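Local coordinates for protein tRNA delta(2)-isopentenylpyrophosphate transferase (Bacillus halodurans, PDB 3EXA) that probably transfers a dimethylallyl group from dimethylallyl diphosphate onto the adenine beside the anticodon in tRNAs that read codons beginning with uridine, at residues K25-E30 with E300-I305; D76-A81 with I109-L114; N209-Q214 with R265-Y270; I117-D122 with A165-K170. One frame throughout, in Å; residues are numbered along the deposited sequence.

Contact 1: residues K25-E30 with E300-I305; sequences KRLNGE and EIHNFI
L27 and R26 meet the imidazole of H302 from the turn that leads from helix 16-25 into strand 29-33, and the two make very different kinds of neighbour. The close side belongs to L27. Its CD1 branch reaches the far end of the ring, 3.2 Å from H302 NE2, and lies against H302 CD2 as well; this is a tight approach, coming in obliquely to the ring. Its other branch turns inward, where L27 CD2 rests 3.9 Å from I305 CG2, one turn further along the helix. One leucine thus bridges an aromatic ring and a branched aliphatic chain, each methyl having its own partner, although its first torsion (chi1 -122°) lies well off a staggered position.

The R26 side is looser and lies toward solvent. Here the aliphatic stem does the nearest touching, with R26 CG 3.5 Å from H302 CD2. Beyond it the chain bends twice and carries NE over one face of the imidazole, displaced toward the rim, while H302 CB sits over a face of the guanidinium. The two flat groups are inclined by only 27° but offset toward their rims, giving partial overlap; no hydrogen bond joins them. H302 can reach out to both residues because its CG stands anti to the backbone N (chi1 165°).

Around this spot, H302, I305 and I301 pack on L23 of helix 16-25, and I301 and I305 also touch I195 of strand 191-198. F304 rests on V193 of that strand and T285 of strand 284-288, so helix 294-317 lies against the parallel sheet beside helix 16-25.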
# COMPACT_ATOMS: atom_id res chain seq x y z
N LYS A 25 35.63 -21.09 -16.30
CA LYS A 25 36.69 -22.05 -16.03
C LYS A 25 38.02 -21.35 -15.79
O LYS A 25 38.67 -21.56 -14.77
CB LYS A 25 36.82 -23.03 -17.19
CG LYS A 25 35.72 -24.06 -17.26
CD LYS A 25 35.85 -24.88 -18.53
CE LYS A 25 34.84 -26.01 -18.57
NZ LYS A 25 35.12 -27.03 -17.51
N ARG A 26 38.42 -20.51 -16.73
CA ARG A 26 39.68 -19.80 -16.59
C ARG A 26 39.56 -18.54 -15.75
O ARG A 26 40.51 -17.78 -15.60
CB ARG A 26 40.24 -19.47 -17.97
CG ARG A 26 39.24 -18.77 -18.87
CD ARG A 26 39.33 -19.28 -20.30
NE ARG A 26 40.42 -18.71 -21.09
CZ ARG A 26 40.52 -18.84 -22.41
NH1 ARG A 26 41.53 -18.29 -23.08
NH2 ARG A 26 39.58 -19.51 -23.07
N LEU A 27 38.38 -18.31 -15.17
CA LEU A 27 38.16 -17.14 -14.34
C LEU A 27 37.65 -17.56 -12.97
O LEU A 27 37.15 -16.73 -12.21
CB LEU A 27 37.15 -16.22 -15.02
CG LEU A 27 37.57 -14.77 -15.34
CD1 LEU A 27 38.90 -14.76 -16.06
CD2 LEU A 27 36.50 -14.12 -16.20
N ASN A 28 37.79 -18.85 -12.67
CA ASN A 28 37.35 -19.44 -11.40
C ASN A 28 36.02 -18.86 -10.93
O ASN A 28 35.97 -18.26 -9.86
CB ASN A 28 38.44 -19.23 -10.32
CG ASN A 28 38.14 -19.99 -9.02
OD1 ASN A 28 37.83 -21.18 -9.04
ND2 ASN A 28 38.27 -19.30 -7.89
N GLY A 29 34.95 -19.03 -11.70
CA GLY A 29 33.68 -18.48 -11.30
C GLY A 29 32.51 -19.44 -11.19
O GLY A 29 32.64 -20.62 -11.54
N GLU A 30 31.38 -18.97 -10.67
CA GLU A 30 30.18 -19.80 -10.55
C GLU A 30 29.08 -19.13 -11.35
O GLU A 30 29.08 -17.91 -11.50
CB GLU A 30 29.76 -19.93 -9.09
CG GLU A 30 30.89 -20.33 -8.17
CD GLU A 30 30.38 -20.86 -6.85
OE1 GLU A 30 29.30 -20.43 -6.41
OE2 GLU A 30 31.08 -21.69 -6.24
N GLU A 300 39.24 -13.76 -27.01
CA GLU A 300 39.09 -12.31 -27.13
C GLU A 300 38.16 -11.79 -26.05
O GLU A 300 38.38 -10.71 -25.49
CB GLU A 300 38.50 -11.94 -28.49
CG GLU A 300 38.21 -10.44 -28.66
CD GLU A 300 37.19 -10.16 -29.76
OE1 GLU A 300 37.00 -11.02 -30.65
OE2 GLU A 300 36.58 -9.06 -29.73
N ILE A 301 37.11 -12.56 -25.75
CA ILE A 301 36.13 -12.17 -24.74
C ILE A 301 36.72 -12.22 -23.34
O ILE A 301 36.40 -11.38 -22.51
CB ILE A 301 34.89 -13.08 -24.77
CG1 ILE A 301 34.11 -12.85 -26.06
CG2 ILE A 301 34.00 -12.79 -23.56
CD1 ILE A 301 32.94 -13.78 -26.23
N HIS A 302 37.56 -13.23 -23.08
CA HIS A 302 38.18 -13.39 -21.78
C HIS A 302 39.16 -12.26 -21.51
O HIS A 302 39.23 -11.72 -20.40
CB HIS A 302 38.93 -14.71 -21.68
CG HIS A 302 39.88 -14.78 -20.52
ND1 HIS A 302 41.14 -14.24 -20.56
CD2 HIS A 302 39.72 -15.29 -19.28
CE1 HIS A 302 41.73 -14.42 -19.39
NE2 HIS A 302 40.89 -15.05 -18.60
N ASN A 303 39.93 -11.91 -22.53
CA ASN A 303 40.87 -10.83 -22.38
C ASN A 303 40.12 -9.56 -22.01
O ASN A 303 40.48 -8.89 -21.04
CB ASN A 303 41.67 -10.63 -23.67
CG ASN A 303 42.64 -9.49 -23.56
OD1 ASN A 303 42.39 -8.40 -24.07
ND2 ASN A 303 43.75 -9.73 -22.88
N PHE A 304 39.07 -9.24 -22.76
CA PHE A 304 38.30 -8.03 -22.48
C PHE A 304 37.68 -8.00 -21.08
O PHE A 304 37.75 -6.99 -20.37
CB PHE A 304 37.19 -7.82 -23.50
CG PHE A 304 36.26 -6.71 -23.15
CD1 PHE A 304 35.13 -6.95 -22.37
CD2 PHE A 304 36.54 -5.41 -23.54
CE1 PHE A 304 34.27 -5.91 -21.98
CE2 PHE A 304 35.70 -4.35 -23.17
CZ PHE A 304 34.55 -4.61 -22.38
N ILE A 305 37.05 -9.11 -20.70
CA ILE A 305 36.43 -9.23 -19.39
C ILE A 305 37.46 -9.14 -18.28
O ILE A 305 37.36 -8.29 -17.39
CB ILE A 305 35.67 -10.57 -19.28
CG1 ILE A 305 34.42 -10.53 -20.16
CG2 ILE A 305 35.30 -10.85 -17.84
CD1 ILE A 305 33.61 -11.82 -20.15

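Contact 2: residues D76-A81 with I109-L114; sequences DFQDLA and IHQFNL
Q78 reaches out from helix 74-90 to the backbone of the chain leaving helix 102-110, and the first residue it borders is Q111. There the chain breaks from helical geometry with a positive phi (53°), and the residues that follow run past the end of the Q78 side chain; Q78 OE1 lies 4.2 Å from Q111 C, a loose approach.

At F112 the contact becomes specific. Q78 NE2 donates to F112 O over 3.1 Å with an N-H...O angle of 148°, close to the C=O axis, the acceptor nearly in the plane of the Q78 amide. The extended Q78 chain, CG anti to the backbone N (chi1 180°), delivers the amide to this spot. A leucine in place of Q78 would probably leave the F112 carbonyl without this donor and the linker freer to shift. The F112 ring itself turns elsewhere: one face lies over H110 CB, and it meets R160 of the second subunit in a cation-pi contact.

Past N113, L114 comes back toward the helix from the direction opposite to Q78. Its CD1 sits 3.2 Å from Q78 OE1, although L114 is poorly ordered and the distance should be read loosely.

The contact exemplifies a helix side chain holding the backbone just after another helix ends: here a side chain of helix 74-90 holds the stretch that follows helix 102-110, in a protein of the P-loop NTPase clan.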
# COMPACT_ATOMS: atom_id res chain seq x y z
N ASP A 76 11.46 -12.33 -6.20
CA ASP A 76 11.91 -13.61 -5.67
C ASP A 76 13.32 -13.85 -6.19
O ASP A 76 14.21 -14.24 -5.45
CB ASP A 76 11.01 -14.78 -6.11
CG ASP A 76 9.57 -14.67 -5.61
OD1 ASP A 76 9.36 -14.41 -4.40
OD2 ASP A 76 8.65 -14.86 -6.44
N PHE A 77 13.53 -13.61 -7.49
CA PHE A 77 14.85 -13.82 -8.08
C PHE A 77 15.93 -12.96 -7.43
O PHE A 77 16.99 -13.46 -7.08
CB PHE A 77 14.81 -13.55 -9.58
CG PHE A 77 16.16 -13.58 -10.23
CD1 PHE A 77 16.71 -12.43 -10.77
CD2 PHE A 77 16.90 -14.76 -10.28
CE1 PHE A 77 17.99 -12.44 -11.33
CE2 PHE A 77 18.18 -14.78 -10.84
CZ PHE A 77 18.72 -13.61 -11.36
N GLN A 78 15.64 -11.67 -7.29
CA GLN A 78 16.58 -10.72 -6.69
C GLN A 78 16.97 -11.09 -5.26
O GLN A 78 18.15 -10.99 -4.90
CB GLN A 78 15.96 -9.31 -6.74
CG GLN A 78 16.83 -8.21 -6.14
CD GLN A 78 16.14 -6.85 -6.16
OE1 GLN A 78 15.99 -6.23 -7.21
NE2 GLN A 78 15.71 -6.39 -4.99
N ASP A 79 16.01 -11.51 -4.44
CA ASP A 79 16.31 -11.90 -3.06
C ASP A 79 17.19 -13.16 -3.02
O ASP A 79 17.87 -13.42 -2.02
CB ASP A 79 15.03 -12.15 -2.25
CG ASP A 79 14.15 -10.91 -2.12
OD1 ASP A 79 14.68 -9.78 -2.22
OD2 ASP A 79 12.93 -11.08 -1.90
N LEU A 80 17.17 -13.96 -4.08
CA LEU A 80 17.99 -15.17 -4.12
C LEU A 80 19.34 -14.93 -4.78
O LEU A 80 20.34 -15.52 -4.38
CB LEU A 80 17.26 -16.30 -4.86
CG LEU A 80 16.07 -16.95 -4.14
CD1 LEU A 80 15.36 -17.86 -5.11
CD2 LEU A 80 16.55 -17.72 -2.92
N ALA A 81 19.39 -14.05 -5.79
CA ALA A 81 20.64 -13.78 -6.48
C ALA A 81 21.60 -12.90 -5.70
O ALA A 81 22.79 -13.21 -5.58
CB ALA A 81 20.36 -13.15 -7.83
N ILE A 109 21.41 -6.17 -11.11
CA ILE A 109 22.54 -5.28 -11.30
C ILE A 109 22.29 -3.87 -10.82
O ILE A 109 23.22 -3.07 -10.74
CB ILE A 109 22.97 -5.21 -12.78
CG1 ILE A 109 21.88 -4.55 -13.61
CG2 ILE A 109 23.25 -6.60 -13.29
CD1 ILE A 109 22.32 -4.28 -15.04
N HIS A 110 21.04 -3.56 -10.48
CA HIS A 110 20.70 -2.22 -10.01
C HIS A 110 20.16 -2.23 -8.59
O HIS A 110 19.95 -1.17 -7.99
CB HIS A 110 19.68 -1.56 -10.94
CG HIS A 110 20.23 -1.18 -12.28
ND1 HIS A 110 19.68 -1.62 -13.46
CD2 HIS A 110 21.28 -0.40 -12.62
CE1 HIS A 110 20.36 -1.12 -14.48
NE2 HIS A 110 21.34 -0.37 -13.99
N GLN A 111 19.94 -3.42 -8.04
CA GLN A 111 19.42 -3.52 -6.68
C GLN A 111 18.15 -2.70 -6.49
O GLN A 111 18.02 -1.98 -5.50
CB GLN A 111 20.47 -3.06 -5.67
CG GLN A 111 21.63 -4.00 -5.49
CD GLN A 111 21.18 -5.39 -5.10
OE1 GLN A 111 20.69 -6.16 -5.93
NE2 GLN A 111 21.33 -5.71 -3.83
N PHE A 112 17.22 -2.79 -7.43
CA PHE A 112 15.96 -2.04 -7.34
C PHE A 112 15.25 -2.30 -6.01
O PHE A 112 15.18 -3.43 -5.55
CB PHE A 112 15.01 -2.40 -8.48
CG PHE A 112 15.43 -1.89 -9.82
CD1 PHE A 112 15.89 -0.59 -9.97
CD2 PHE A 112 15.33 -2.69 -10.95
CE1 PHE A 112 16.25 -0.09 -11.23
CE2 PHE A 112 15.68 -2.21 -12.21
CZ PHE A 112 16.14 -0.91 -12.35
N ASN A 113 14.71 -1.23 -5.42
CA ASN A 113 14.00 -1.35 -4.15
C ASN A 113 13.02 -2.52 -4.15
O ASN A 113 13.14 -3.44 -3.34
CB ASN A 113 13.21 -0.07 -3.85
CG ASN A 113 12.41 -0.17 -2.55
OD1 ASN A 113 11.42 0.54 -2.36
ND2 ASN A 113 12.86 -1.04 -1.65
N LEU A 114 12.04 -2.45 -5.06
CA LEU A 114 11.00 -3.47 -5.19
C LEU A 114 10.12 -3.53 -3.95
O LEU A 114 9.67 -4.60 -3.53
CB LEU A 114 11.62 -4.85 -5.46
CG LEU A 114 12.18 -5.10 -6.87
CD1 LEU A 114 12.78 -6.50 -6.92
CD2 LEU A 114 11.08 -4.96 -7.92

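Contact 3: residues N209-Q214 with R265-Y270; sequences NRRVDQ and RNSRRY
N209 and R268 supply the one hydrogen bond between segments 209-214 and 265-270. R268 NH1 donates to N209 OD1 over 2.9 Å at an N-H...O angle of 143°. The oxygen sits at the edge of the guanidinium, in its plane, whereas the donor stands slightly tilted from the carbonyl plane of N209, and the two flat groups are turned steeply, 77° apart. The R268 chain bends at chi3, turning NH1 toward the amide; CD, earlier in the chain, lies 3.8 Å from N209 OD1. One face of the guanidinium lies over the helix backbone, with R265 CA 3.4 Å above its plane, which steadies the group. A methionine replacing R268 would probably leave N209 OD1 without its donor and uncover the backbone at R265.

Van der Waals contact makes up the rest, and it is thin. V212 CG2 comes to 4.2 Å from S267 OG, whose hydroxyl is already bonded to the L263 carbonyl within its own helix. R211 approaches the same hydroxyl obliquely, NH1 being 4.4 Å from S267 OG, too far for a bond.

Charged groups add to the tie between the helices: D213 forms a salt bridge with K264. The R211 side chain touches T12 of the predicted ATP-binding loop, by similarity also a substrate-binding residue.

The two short helix segments approach to 10.0 Å between axes, their directions 135° apart. V212 also touches L263 and K264, while S267 packs on I208, and R268 on Y205 and I208, joining helix 201-218 to helix 256-279.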
# COMPACT_ATOMS: atom_id res chain seq x y z
N ASN A 209 14.69 -22.16 -35.08
CA ASN A 209 13.72 -23.12 -35.60
C ASN A 209 14.20 -24.54 -35.34
O ASN A 209 13.42 -25.42 -34.96
CB ASN A 209 13.51 -22.95 -37.10
CG ASN A 209 12.97 -21.59 -37.47
OD1 ASN A 209 12.14 -21.00 -36.76
ND2 ASN A 209 13.41 -21.07 -38.60
N ARG A 210 15.48 -24.78 -35.56
CA ARG A 210 16.03 -26.10 -35.32
C ARG A 210 15.96 -26.42 -33.82
O ARG A 210 15.76 -27.56 -33.42
CB ARG A 210 17.48 -26.17 -35.83
CG ARG A 210 18.24 -27.42 -35.40
CD ARG A 210 17.49 -28.67 -35.79
NE ARG A 210 18.21 -29.87 -35.37
CZ ARG A 210 17.68 -31.08 -35.35
NH1 ARG A 210 16.42 -31.25 -35.72
NH2 ARG A 210 18.41 -32.12 -34.97
N ARG A 211 16.11 -25.40 -32.98
CA ARG A 211 16.01 -25.63 -31.55
C ARG A 211 14.61 -26.17 -31.27
O ARG A 211 14.44 -27.10 -30.47
CB ARG A 211 16.24 -24.34 -30.78
CG ARG A 211 17.15 -24.47 -29.57
CD ARG A 211 16.42 -24.18 -28.26
NE ARG A 211 15.48 -23.07 -28.36
CZ ARG A 211 15.13 -22.28 -27.35
NH1 ARG A 211 14.25 -21.30 -27.54
NH2 ARG A 211 15.69 -22.44 -26.16
N VAL A 212 13.60 -25.59 -31.92
CA VAL A 212 12.22 -26.03 -31.72
C VAL A 212 12.01 -27.48 -32.14
O VAL A 212 11.43 -28.28 -31.39
CB VAL A 212 11.22 -25.13 -32.49
CG1 VAL A 212 9.80 -25.70 -32.38
CG2 VAL A 212 11.25 -23.74 -31.92
N ASP A 213 12.47 -27.81 -33.33
CA ASP A 213 12.34 -29.17 -33.81
C ASP A 213 13.03 -30.07 -32.78
O ASP A 213 12.49 -31.11 -32.40
CB ASP A 213 13.00 -29.35 -35.17
CG ASP A 213 12.49 -28.36 -36.20
OD1 ASP A 213 11.29 -28.03 -36.20
OD2 ASP A 213 13.31 -27.93 -37.04
N GLN A 214 14.22 -29.67 -32.34
CA GLN A 214 14.93 -30.48 -31.35
C GLN A 214 14.04 -30.78 -30.15
O GLN A 214 13.99 -31.91 -29.68
CB GLN A 214 16.18 -29.77 -30.86
CG GLN A 214 17.47 -30.26 -31.46
CD GLN A 214 18.63 -29.39 -31.03
OE1 GLN A 214 18.83 -29.14 -29.83
NE2 GLN A 214 19.41 -28.91 -31.99
N ARG A 265 7.63 -19.18 -34.42
CA ARG A 265 7.43 -17.77 -34.64
C ARG A 265 7.57 -17.01 -33.33
O ARG A 265 8.35 -16.06 -33.24
CB ARG A 265 6.05 -17.55 -35.27
CG ARG A 265 5.70 -16.11 -35.55
CD ARG A 265 4.85 -16.02 -36.82
NE ARG A 265 3.80 -17.04 -36.85
CZ ARG A 265 2.82 -17.12 -35.96
NH1 ARG A 265 1.90 -18.08 -36.06
NH2 ARG A 265 2.74 -16.25 -34.97
N ASN A 266 6.83 -17.43 -32.30
CA ASN A 266 6.94 -16.75 -31.02
C ASN A 266 8.37 -16.80 -30.49
O ASN A 266 8.83 -15.85 -29.87
CB ASN A 266 6.00 -17.37 -29.98
CG ASN A 266 4.54 -17.25 -30.36
OD1 ASN A 266 4.15 -16.33 -31.06
ND2 ASN A 266 3.73 -18.18 -29.87
N SER A 267 9.08 -17.90 -30.73
CA SER A 267 10.46 -18.01 -30.27
C SER A 267 11.36 -17.00 -30.96
O SER A 267 12.27 -16.43 -30.35
CB SER A 267 11.02 -19.42 -30.51
OG SER A 267 10.45 -20.37 -29.63
N ARG A 268 11.12 -16.77 -32.25
CA ARG A 268 11.91 -15.80 -33.00
C ARG A 268 11.56 -14.39 -32.56
O ARG A 268 12.44 -13.55 -32.37
CB ARG A 268 11.67 -15.94 -34.51
CG ARG A 268 12.18 -17.23 -35.12
CD ARG A 268 12.08 -17.16 -36.64
NE ARG A 268 10.72 -16.82 -37.06
CZ ARG A 268 9.80 -17.72 -37.40
NH1 ARG A 268 10.08 -19.01 -37.36
NH2 ARG A 268 8.59 -17.32 -37.78
N ARG A 269 10.26 -14.13 -32.39
CA ARG A 269 9.76 -12.82 -31.97
C ARG A 269 10.31 -12.45 -30.60
O ARG A 269 10.57 -11.28 -30.31
CB ARG A 269 8.23 -12.85 -31.87
CG ARG A 269 7.52 -11.74 -32.62
CD ARG A 269 7.24 -12.17 -34.05
NE ARG A 269 5.83 -12.04 -34.40
CZ ARG A 269 4.84 -12.71 -33.82
NH1 ARG A 269 3.59 -12.52 -34.22
NH2 ARG A 269 5.09 -13.59 -32.85
N TYR A 270 10.46 -13.45 -29.74
CA TYR A 270 10.95 -13.24 -28.39
C TYR A 270 12.46 -12.98 -28.37
O TYR A 270 12.96 -12.27 -27.50
CB TYR A 270 10.59 -14.45 -27.52
CG TYR A 270 11.07 -14.37 -26.10
CD1 TYR A 270 12.31 -14.88 -25.72
CD2 TYR A 270 10.27 -13.78 -25.11
CE1 TYR A 270 12.75 -14.81 -24.40
CE2 TYR A 270 10.70 -13.71 -23.79
CZ TYR A 270 11.93 -14.22 -23.45
OH TYR A 270 12.36 -14.14 -22.14

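Contact 4: residues I117-D122 with A165-K170; sequences IRADED and ALEIIK
E167 OE1, which looks across at the methyl of A119, is gripped by two waters. The first donates to it over 3.0 Å, measured from the water oxygen to E167 OE1, and gives a weak second bond to A119 O. The second is modelled unusually close to E167 OE1, so its length deserves little trust, yet it also donates to the D120 carbonyl, 3.2 Å from water oxygen to D120 O. K170 NZ gives this second water a weak bond. The waters therefore carry most of the polar traffic between the segments, while direct contact is sparse: A119 CB lies 4.0 Å from E167 OE1. A long, weak ion pair with R124 adds to the positive surroundings of the carboxylate, which would probably steady its negative charge.

K170 swings its amine toward the backbone of D120, its chain bent at chi2 and chi3. There K170 NZ lies 3.0 Å from D120 N; both are donors, so this is proximity without a bond, and K170 NZ is also 3.5 Å from D120 CB. The D120 carboxylate faces another way. Its CG stands anti to the backbone N (chi1 -171°), and D120 OD2 accepts from D122 N over 2.9 Å, an almost straight bond (166°) that meets the oxygen from above the carboxylate plane. Next to it, R118 and E121 form a salt bridge, its hydrogen bond a weak one.

I117 and A119 make backbone hydrogen bonds to the second subunit, while D120 is the N-cap of helix 121-133, its side chain making the capping bond, and waters link this helix start to helix 159-171.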
# COMPACT_ATOMS: atom_id res chain seq x y z
N ILE A 117 3.55 -0.69 -2.29
CA ILE A 117 3.01 0.66 -2.41
C ILE A 117 1.78 0.81 -1.52
O ILE A 117 0.70 0.31 -1.84
CB ILE A 117 2.61 0.99 -3.87
CG1 ILE A 117 3.86 1.05 -4.76
CG2 ILE A 117 1.88 2.33 -3.92
CD1 ILE A 117 4.47 -0.30 -5.11
N ARG A 118 1.94 1.50 -0.39
CA ARG A 118 0.84 1.72 0.55
C ARG A 118 0.68 3.20 0.88
O ARG A 118 1.65 3.96 0.88
CB ARG A 118 1.06 0.92 1.84
CG ARG A 118 -0.03 1.13 2.89
CD ARG A 118 0.23 0.29 4.14
NE ARG A 118 1.56 0.53 4.69
CZ ARG A 118 1.95 1.67 5.26
NH1 ARG A 118 3.19 1.79 5.72
NH2 ARG A 118 1.10 2.68 5.37
N ALA A 119 -0.55 3.59 1.17
CA ALA A 119 -0.87 4.97 1.52
C ALA A 119 -0.52 5.27 2.98
O ALA A 119 -0.96 4.56 3.89
CB ALA A 119 -2.35 5.25 1.25
N ASP A 120 0.25 6.33 3.18
CA ASP A 120 0.67 6.76 4.51
C ASP A 120 -0.55 6.98 5.40
O ASP A 120 -1.42 7.79 5.08
CB ASP A 120 1.49 8.05 4.39
CG ASP A 120 2.16 8.45 5.69
OD1 ASP A 120 3.02 9.36 5.66
OD2 ASP A 120 1.83 7.86 6.74
N GLU A 121 -0.62 6.26 6.52
CA GLU A 121 -1.75 6.41 7.44
C GLU A 121 -1.82 7.83 8.02
O GLU A 121 -2.88 8.26 8.49
CB GLU A 121 -1.65 5.39 8.59
CG GLU A 121 -0.39 5.48 9.47
CD GLU A 121 0.84 4.86 8.81
OE1 GLU A 121 1.97 5.16 9.26
OE2 GLU A 121 0.68 4.07 7.85
N ASP A 122 -0.71 8.55 7.98
CA ASP A 122 -0.67 9.91 8.51
C ASP A 122 -1.41 10.91 7.64
O ASP A 122 -2.13 11.77 8.15
CB ASP A 122 0.77 10.37 8.73
CG ASP A 122 1.53 9.48 9.70
OD1 ASP A 122 0.91 8.97 10.66
OD2 ASP A 122 2.75 9.31 9.51
N ALA A 165 -9.82 9.82 -3.06
CA ALA A 165 -9.24 10.44 -4.25
C ALA A 165 -7.94 11.18 -3.93
O ALA A 165 -6.98 11.09 -4.69
CB ALA A 165 -10.24 11.42 -4.86
N LEU A 166 -7.92 11.89 -2.81
CA LEU A 166 -6.73 12.63 -2.44
C LEU A 166 -5.58 11.71 -2.03
O LEU A 166 -4.41 12.05 -2.21
CB LEU A 166 -7.05 13.61 -1.30
CG LEU A 166 -8.13 14.69 -1.58
CD1 LEU A 166 -8.60 15.31 -0.27
CD2 LEU A 166 -7.57 15.75 -2.50
N GLU A 167 -5.90 10.53 -1.49
CA GLU A 167 -4.84 9.62 -1.08
C GLU A 167 -4.21 8.97 -2.31
O GLU A 167 -2.99 8.81 -2.38
CB GLU A 167 -5.36 8.51 -0.16
CG GLU A 167 -6.02 8.96 1.15
CD GLU A 167 -6.32 7.78 2.08
OE1 GLU A 167 -5.39 7.30 2.75
OE2 GLU A 167 -7.48 7.33 2.13
N ILE A 168 -5.05 8.60 -3.27
CA ILE A 168 -4.57 7.98 -4.49
C ILE A 168 -3.64 8.93 -5.24
O ILE A 168 -2.62 8.51 -5.78
CB ILE A 168 -5.74 7.58 -5.41
CG1 ILE A 168 -6.49 6.39 -4.80
CG2 ILE A 168 -5.22 7.25 -6.80
CD1 ILE A 168 -7.67 5.88 -5.63
N ILE A 169 -3.99 10.21 -5.25
CA ILE A 169 -3.20 11.24 -5.93
C ILE A 169 -1.84 11.40 -5.26
O ILE A 169 -0.80 11.44 -5.93
CB ILE A 169 -3.95 12.60 -5.95
CG1 ILE A 169 -5.19 12.49 -6.85
CG2 ILE A 169 -3.02 13.72 -6.42
CD1 ILE A 169 -6.13 13.69 -6.82
N LYS A 170 -1.86 11.48 -3.93
CA LYS A 170 -0.64 11.61 -3.15
C LYS A 170 0.30 10.43 -3.42
O LYS A 170 1.50 10.54 -3.25
CB LYS A 170 -0.97 11.67 -1.65
CG LYS A 170 0.25 11.90 -0.75
CD LYS A 170 0.22 10.99 0.48
CE LYS A 170 0.36 9.51 0.10
NZ LYS A 170 0.09 8.58 1.24
O HOH W 1 -4.42 4.70 3.86
O HOH W 2 -3.15 8.34 2.44

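Overall arrangement
Starting at the N terminus, the chain passes the turn at 25-30 early and does not close that loop until 300-305, so contact 1 encloses the other three and brings helix 294-317 back to the turn between helix 16-25 and strand 29-33. Within this span contact 2 closes first, between helix 74-90 and the stretch that follows helix 102-110. The chain then runs on into contact 4, whose loop from 117-122 to 165-170 gathers helices apart from the sheet. Contact 3 is the last of the three to close, pairing helices 201-218 and 256-279. These three follow in series without crossing. Contacts 1 and 4 lie on opposite sides of the chain's centre, their centres about 49 Å apart.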